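PDB 6N36: beta-lactamase from Chitinophaga pinensis, which probably hydrolyses the amide bond of beta-lactam rings, using a pair of zinc ions, as a member of the metallo-beta-lactamase superfamily. Local coordinates for residues S144-Q156 / G163-V175. Numbering follows the deposited sequence.
Sequences SIQLGGMKIVMRQ and GANSFLFDVKDAV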
ATOM      1  N   SER A 144      12.900   9.685   3.580  1.00 28.75           N
ATOM      2  CA  SER A 144      13.141   9.366   2.151  1.00 31.13           C
ATOM      3  C   SER A 144      13.800   7.989   2.029  1.00 31.15           C
ATOM      4  O   SER A 144      14.670   7.634   2.847  1.00 32.26           O
ATOM      5  CB  SER A 144      13.949  10.443   1.511  1.00 35.16           C
ATOM      6  OG  SER A 144      15.259  10.342   1.989  1.00 41.19           O
ATOM      7  N   ILE A 145      13.377   7.234   1.009  1.00 27.67           N
ATOM      8  CA  ILE A 145      13.909   5.920   0.609  1.00 28.06           C
ATOM      9  C   ILE A 145      14.502   6.179  -0.779  1.00 27.58           C
ATOM     10  O   ILE A 145      13.752   6.648  -1.696  1.00 27.87           O
ATOM     11  CB  ILE A 145      12.791   4.860   0.606  1.00 27.71           C
ATOM     12  CG1 ILE A 145      12.121   4.793   1.982  1.00 29.34           C
ATOM     13  CG2 ILE A 145      13.322   3.505   0.179  1.00 29.61           C
ATOM     14  CD1 ILE A 145      10.624   4.946   1.941  1.00 30.77           C
ATOM     15  N   GLN A 146      15.796   5.981  -0.881  1.00 28.13           N
ATOM     16  CA  GLN A 146      16.555   6.282  -2.117  1.00 29.61           C
ATOM     17  C   GLN A 146      17.190   5.015  -2.665  1.00 28.31           C
ATOM     18  O   GLN A 146      17.863   4.297  -1.935  1.00 29.69           O
ATOM     19  CB  GLN A 146      17.596   7.364  -1.825  1.00 32.49           C
ATOM     20  CG  GLN A 146      16.942   8.665  -1.424  1.00 34.71           C
ATOM     21  CD  GLN A 146      17.990   9.679  -1.060  1.00 41.03           C
ATOM     22  OE1 GLN A 146      18.275   9.886   0.113  1.00 46.97           O
ATOM     23  NE2 GLN A 146      18.605  10.255  -2.072  1.00 41.90           N
ATOM     24  N   LEU A 147      17.109   4.849  -3.975  1.00 27.10           N
ATOM     25  CA  LEU A 147      17.751   3.720  -4.690  1.00 26.29           C
ATOM     26  C   LEU A 147      17.846   4.077  -6.168  1.00 25.51           C
ATOM     27  O   LEU A 147      16.812   4.430  -6.769  1.00 25.15           O
ATOM     28  CB  LEU A 147      16.901   2.450  -4.524  1.00 26.10           C
ATOM     29  CG  LEU A 147      17.502   1.202  -5.148  1.00 26.42           C
ATOM     30  CD1 LEU A 147      18.824   0.818  -4.538  1.00 29.10           C
ATOM     31  CD2 LEU A 147      16.512   0.035  -5.114  1.00 26.72           C
ATOM     32  N   GLY A 148      19.038   3.982  -6.756  1.00 27.47           N
ATOM     33  CA  GLY A 148      19.214   4.104  -8.220  1.00 26.69           C
ATOM     34  C   GLY A 148      18.567   5.352  -8.818  1.00 27.05           C
ATOM     35  O   GLY A 148      18.048   5.277  -9.949  1.00 27.81           O
ATOM     36  N   GLY A 149      18.666   6.503  -8.125  1.00 27.74           N
ATOM     37  CA  GLY A 149      18.145   7.783  -8.644  1.00 28.65           C
ATOM     38  C   GLY A 149      16.744   8.096  -8.171  1.00 27.79           C
ATOM     39  O   GLY A 149      16.321   9.247  -8.360  1.00 29.07           O
ATOM     40  N   MET A 150      16.004   7.110  -7.650  1.00 26.37           N
ATOM     41  CA  MET A 150      14.637   7.320  -7.123  1.00 26.25           C
ATOM     42  C   MET A 150      14.705   7.833  -5.695  1.00 26.62           C
ATOM     43  O   MET A 150      15.572   7.390  -4.907  1.00 27.88           O
ATOM     44  CB  MET A 150      13.817   6.019  -7.134  1.00 26.27           C
ATOM     45  CG  MET A 150      13.413   5.656  -8.482  1.00 26.89           C
ATOM     46  SD  MET A 150      12.393   6.797  -9.393  1.00 30.00           S
ATOM     47  CE  MET A 150      11.044   6.882  -8.216  1.00 27.92           C
ATOM     48  N   LYS A 151      13.768   8.719  -5.403  1.00 26.66           N
ATOM     49  CA  LYS A 151      13.535   9.249  -4.041  1.00 27.60           C
ATOM     50  C   LYS A 151      12.052   9.089  -3.711  1.00 25.80           C
ATOM     51  O   LYS A 151      11.206   9.708  -4.349  1.00 26.97           O
ATOM     52  CB  LYS A 151      13.952  10.721  -3.950  1.00 30.69           C
ATOM     53  CG  LYS A 151      13.714  11.301  -2.575  1.00 33.84           C
ATOM     54  CD  LYS A 151      14.338  12.667  -2.318  1.00 39.24           C
ATOM     55  CE  LYS A 151      13.998  13.154  -0.918  1.00 42.06           C
ATOM     56  NZ  LYS A 151      14.947  14.191  -0.433  1.00 48.99           N
ATOM     57  N   ILE A 152      11.773   8.228  -2.757  1.00 25.94           N
ATOM     58  CA  ILE A 152      10.401   7.983  -2.286  1.00 25.21           C
ATOM     59  C   ILE A 152      10.265   8.608  -0.900  1.00 24.72           C
ATOM     60  O   ILE A 152      11.062   8.274  -0.017  1.00 27.35           O
ATOM     61  CB  ILE A 152      10.159   6.471  -2.230  1.00 25.38           C
ATOM     62  CG1 ILE A 152      10.306   5.799  -3.591  1.00 27.30           C
ATOM     63  CG2 ILE A 152       8.802   6.217  -1.590  1.00 24.61           C
ATOM     64  CD1 ILE A 152      10.487   4.298  -3.440  1.00 28.95           C
ATOM     65  N   VAL A 153       9.262   9.450  -0.728  1.00 24.68           N
ATOM     66  CA  VAL A 153       8.964  10.025   0.605  1.00 23.85           C
ATOM     67  C   VAL A 153       7.774   9.309   1.264  1.00 22.42           C
ATOM     68  O   VAL A 153       6.745   9.133   0.596  1.00 22.69           O
ATOM     69  CB  VAL A 153       8.733  11.531   0.494  1.00 26.15           C
ATOM     70  CG1 VAL A 153       8.341  12.078   1.861  1.00 27.04           C
ATOM     71  CG2 VAL A 153       9.962  12.231  -0.058  1.00 28.24           C
ATOM     72  N   MET A 154       7.957   8.830   2.485  1.00 21.91           N
ATOM     73  CA  MET A 154       6.857   8.196   3.271  1.00 21.61           C
ATOM     74  C   MET A 154       6.111   9.294   4.041  1.00 22.41           C
ATOM     75  O   MET A 154       6.802  10.193   4.620  1.00 22.99           O
ATOM     76  CB  MET A 154       7.379   7.137   4.236  1.00 22.17           C
ATOM     77  CG  MET A 154       6.239   6.402   4.917  1.00 22.10           C
ATOM     78  SD  MET A 154       5.707   7.269   6.478  1.00 24.78           S
ATOM     79  CE  MET A 154       6.816   6.482   7.612  1.00 25.42           C
ATOM     80  N   ARG A 155       4.781   9.317   3.980  1.00 21.02           N
ATOM     81  CA  ARG A 155       3.996  10.216   4.837  1.00 22.04           C
ATOM     82  C   ARG A 155       3.133   9.368   5.756  1.00 20.75           C
ATOM     83  O   ARG A 155       2.437   8.478   5.244  1.00 19.93           O
ATOM     84  CB  ARG A 155       3.157  11.220   4.051  1.00 23.71           C
ATOM     85  CG  ARG A 155       3.944  12.174   3.163  1.00 26.04           C
ATOM     86  CD  ARG A 155       4.916  13.044   3.912  1.00 27.89           C
ATOM     87  NE  ARG A 155       4.402  13.687   5.104  1.00 30.98           N
ATOM     88  CZ  ARG A 155       3.873  14.913   5.155  1.00 32.19           C
ATOM     89  NH1 ARG A 155       3.715  15.628   4.051  1.00 32.72           N
ATOM     90  NH2 ARG A 155       3.403  15.354   6.309  1.00 33.66           N
ATOM     91  N   GLN A 156       3.167   9.635   7.058  1.00 20.65           N
ATOM     92  CA  GLN A 156       2.369   8.870   8.034  1.00 20.56           C
ATOM     93  C   GLN A 156       0.903   9.283   7.915  1.00 19.66           C
ATOM     94  O   GLN A 156       0.577  10.470   8.095  1.00 20.71           O
ATOM     95  CB  GLN A 156       2.881   9.003   9.470  1.00 22.00           C
ATOM     96  CG  GLN A 156       4.268   8.419   9.683  1.00 24.84           C
ATOM     97  CD  GLN A 156       4.701   8.634  11.118  1.00 27.47           C
ATOM     98  OE1 GLN A 156       4.430   9.705  11.687  1.00 31.03           O
ATOM     99  NE2 GLN A 156       5.400   7.666  11.695  1.00 29.08           N
ATOM    100  N   GLY A 163       0.421   2.445  11.866  1.00 20.04           N
ATOM    101  CA  GLY A 163       1.541   2.767  10.955  1.00 21.04           C
ATOM    102  C   GLY A 163       1.138   2.880   9.503  1.00 20.58           C
ATOM    103  O   GLY A 163       2.043   2.898   8.605  1.00 20.66           O
ATOM    104  N   ALA A 164      -0.134   3.018   9.187  1.00 18.96           N
ATOM    105  CA  ALA A 164      -0.576   3.234   7.801  1.00 18.47           C
ATOM    106  C   ALA A 164       0.097   4.469   7.217  1.00 18.21           C
ATOM    107  O   ALA A 164       0.360   5.508   7.941  1.00 18.86           O
ATOM    108  CB  ALA A 164      -2.070   3.311   7.666  1.00 17.84           C
ATOM    109  N   ASN A 165       0.501   4.354   5.953  1.00 17.49           N
ATOM    110  CA  ASN A 165       1.296   5.420   5.330  1.00 18.01           C
ATOM    111  C   ASN A 165       1.112   5.403   3.814  1.00 17.67           C
ATOM    112  O   ASN A 165       0.690   4.375   3.204  1.00 17.68           O
ATOM    113  CB  ASN A 165       2.749   5.327   5.748  1.00 18.68           C
ATOM    114  CG  ASN A 165       3.433   3.998   5.576  1.00 19.06           C
ATOM    115  OD1 ASN A 165       4.437   3.775   6.202  1.00 21.20           O
ATOM    116  ND2 ASN A 165       3.049   3.167   4.619  1.00 19.51           N
ATOM    117  N   SER A 166       1.379   6.552   3.220  1.00 17.80           N
ATOM    118  CA  SER A 166       1.359   6.733   1.750  1.00 17.49           C
ATOM    119  C   SER A 166       2.799   6.996   1.305  1.00 18.60           C
ATOM    120  O   SER A 166       3.660   7.387   2.150  1.00 20.04           O
ATOM    121  CB  SER A 166       0.460   7.895   1.357  1.00 18.46           C
ATOM    122  OG  SER A 166      -0.865   7.673   1.837  1.00 19.73           O
ATOM    123  N   PHE A 167       3.029   6.913  -0.010  1.00 17.65           N
ATOM    124  CA  PHE A 167       4.345   7.144  -0.614  1.00 19.68           C
ATOM    125  C   PHE A 167       4.181   8.119  -1.775  1.00 20.26           C
ATOM    126  O   PHE A 167       3.257   7.989  -2.594  1.00 20.07           O
ATOM    127  CB  PHE A 167       4.986   5.830  -1.090  1.00 17.59           C
ATOM    128  CG  PHE A 167       5.177   4.843   0.025  1.00 18.78           C
ATOM    129  CD1 PHE A 167       6.218   4.994   0.928  1.00 19.45           C
ATOM    130  CD2 PHE A 167       4.311   3.764   0.178  1.00 17.56           C
ATOM    131  CE1 PHE A 167       6.388   4.109   1.969  1.00 19.63           C
ATOM    132  CE2 PHE A 167       4.484   2.870   1.225  1.00 18.74           C
ATOM    133  CZ  PHE A 167       5.526   3.022   2.112  1.00 18.71           C
ATOM    134  N   LEU A 168       5.064   9.119  -1.799  1.00 20.56           N
ATOM    135  CA  LEU A 168       5.108  10.136  -2.880  1.00 22.78           C
ATOM    136  C   LEU A 168       6.467  10.008  -3.557  1.00 22.90           C
ATOM    137  O   LEU A 168       7.522   9.940  -2.862  1.00 23.74           O
ATOM    138  CB  LEU A 168       5.008  11.540  -2.264  1.00 26.19           C
ATOM    139  CG  LEU A 168       3.633  12.068  -1.876  1.00 31.25           C
ATOM    140  CD1 LEU A 168       3.844  13.254  -0.908  1.00 35.85           C
ATOM    141  CD2 LEU A 168       2.875  12.601  -3.092  1.00 33.38           C
ATOM    142  N   PHE A 169       6.465  10.079  -4.874  1.00 22.10           N
ATOM    143  CA  PHE A 169       7.727   9.993  -5.647  1.00 23.35           C
ATOM    144  C   PHE A 169       7.495  10.515  -7.050  1.00 23.33           C
ATOM    145  O   PHE A 169       6.415  10.360  -7.660  1.00 23.67           O
ATOM    146  CB  PHE A 169       8.290   8.558  -5.698  1.00 22.16           C
ATOM    147  CG  PHE A 169       7.295   7.492  -6.092  1.00 21.19           C
ATOM    148  CD1 PHE A 169       6.444   6.966  -5.143  1.00 19.95           C
ATOM    149  CD2 PHE A 169       7.156   7.072  -7.392  1.00 20.66           C
ATOM    150  CE1 PHE A 169       5.516   6.014  -5.499  1.00 20.28           C
ATOM    151  CE2 PHE A 169       6.206   6.134  -7.757  1.00 20.26           C
ATOM    152  CZ  PHE A 169       5.383   5.609  -6.804  1.00 20.82           C
ATOM    153  N   ASP A 170       8.576  11.031  -7.612  1.00 26.04           N
ATOM    154  CA  ASP A 170       8.617  11.472  -9.024  1.00 28.07           C
ATOM    155  C   ASP A 170       9.076  10.325  -9.926  1.00 25.94           C
ATOM    156  O   ASP A 170      10.051   9.606  -9.566  1.00 27.55           O
ATOM    157  CB  ASP A 170       9.560  12.664  -9.197  1.00 28.92           C
ATOM    158  CG  ASP A 170       9.045  13.935  -8.539  1.00 34.25           C
ATOM    159  OD1 ASP A 170       7.838  14.004  -8.166  1.00 34.03           O
ATOM    160  OD2 ASP A 170       9.864  14.887  -8.407  1.00 39.39           O
ATOM    161  N   VAL A 171       8.381  10.152 -11.045  1.00 25.65           N
ATOM    162  CA  VAL A 171       8.833   9.256 -12.144  1.00 26.03           C
ATOM    163  C   VAL A 171       8.976  10.106 -13.420  1.00 27.72           C
ATOM    164  O   VAL A 171       8.176  11.020 -13.657  1.00 27.92           O
ATOM    165  CB  VAL A 171       7.914   8.046 -12.383  1.00 25.40           C
ATOM    166  CG1 VAL A 171       7.797   7.221 -11.114  1.00 25.27           C
ATOM    167  CG2 VAL A 171       6.534   8.436 -12.875  1.00 26.63           C
ATOM    168  N   LYS A 172       9.940   9.733 -14.227  1.00 29.37           N
ATOM    169  CA  LYS A 172      10.268  10.429 -15.507  1.00 32.84           C
ATOM    170  C   LYS A 172       9.993   9.476 -16.666  1.00 31.27           C
ATOM    171  O   LYS A 172      10.436   8.323 -16.576  1.00 31.82           O
ATOM    172  CB  LYS A 172      11.756  10.763 -15.505  1.00 35.45           C
ATOM    173  CG  LYS A 172      12.205  11.789 -14.477  1.00 40.91           C
ATOM    174  CD  LYS A 172      13.707  11.985 -14.514  1.00 45.91           C
ATOM    175  CE  LYS A 172      14.179  13.200 -13.746  1.00 49.76           C
ATOM    176  NZ  LYS A 172      15.637  13.103 -13.516  1.00 52.90           N
ATOM    177  N   ASP A 173       9.281   9.898 -17.703  1.00 32.47           N
ATOM    178  CA  ASP A 173       9.240   9.103 -18.971  1.00 31.57           C
ATOM    179  C   ASP A 173       9.907   9.938 -20.083  1.00 34.13           C
ATOM    180  O   ASP A 173      10.554  10.949 -19.756  1.00 34.01           O
ATOM    181  CB  ASP A 173       7.820   8.593 -19.239  1.00 31.20           C
ATOM    182  CG  ASP A 173       6.790   9.659 -19.597  1.00 32.42           C
ATOM    183  OD1 ASP A 173       7.210  10.825 -19.937  1.00 34.22           O
ATOM    184  OD2 ASP A 173       5.613   9.293 -19.656  1.00 32.72           O
ATOM    185  N   ALA A 174       9.772   9.508 -21.331  1.00 35.37           N
ATOM    186  CA  ALA A 174      10.351  10.198 -22.501  1.00 38.06           C
ATOM    187  C   ALA A 174       9.806  11.626 -22.627  1.00 41.07           C
ATOM    188  O   ALA A 174      10.478  12.461 -23.277  1.00 43.37           O
ATOM    189  CB  ALA A 174      10.084   9.366 -23.736  1.00 37.59           C
ATOM    190  N   VAL A 175       8.631  11.916 -22.064  1.00 38.84           N
ATOM    191  CA  VAL A 175       7.869  13.182 -22.296  1.00 39.37           C
ATOM    192  C   VAL A 175       8.014  14.141 -21.108  1.00 39.99           C
ATOM    193  O   VAL A 175       8.247  15.354 -21.316  1.00 41.76           O
ATOM    194  CB  VAL A 175       6.386  12.868 -22.573  1.00 41.03           C
ATOM    195  CG1 VAL A 175       5.597  14.154 -22.802  1.00 43.93           C
ATOM    196  CG2 VAL A 175       6.209  11.929 -23.756  1.00 43.44           C
TER
HETATM  197  O   HOH W   1      10.854  11.825  -6.085  1.00 29.33           O
HETATM  198  O   HOH W   2      12.097  10.005  -7.723  1.00 36.01           O
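Phe167, flanked by Ile152 and Met154, forms the tight centre of this antiparallel hairpin and illustrates how one pair of strands can be bonded directly at one end and through water at the other. Ile152 meets the ring obliquely: its CG2 lies anti to the backbone N and comes within 3.8 Å of Phe167 CD1. Met154 leaves its backbone in the same sense (chi1 -174°), which brings CG to 3.7 Å from Phe167 CE1; its bent chain then crosses Asn165 at about a right angle, SD 3.6 Å from Asn165 CB. The amide of Asn165 turns elsewhere for its bond, ND2 donating to Thr81 O. This face, largely apolar, packs on strands 76-80 and 102-106, the inner side of one sheet of the alpha-beta/beta-alpha sandwich of the superfamily.

Between these residues the backbones are joined by paired bonds, Val153 with Leu168 and Arg155 with Ser166; the bond from Val153 N to Leu168 O is 2.8 Å long and nearly straight. Val153, Leu168 and Arg155 emerge on the other, more open face, where Arg155 NE forms a salt bridge with Asp141.

On the Lys151 side of Ile152, toward the turn, the strands splay, and direct bonding gives way to water. One water donates to Lys151 O and accepts from Asp170 N; a second, 2.8 Å from Asp170 O, accepts from Lys151 N. Met150 spans the gap on the inner face, its CE 4.0 Å from Phe169 CD2, while Asp170 pairs with Lys179 of the next strand.

The connection after Gln156 leads to His160, a zinc ligand. Water thus satisfies the backbone of Lys151 and Asp170 far from the metals, whereas direct bonds join the nearer end, consistent with a more closely held backbone there.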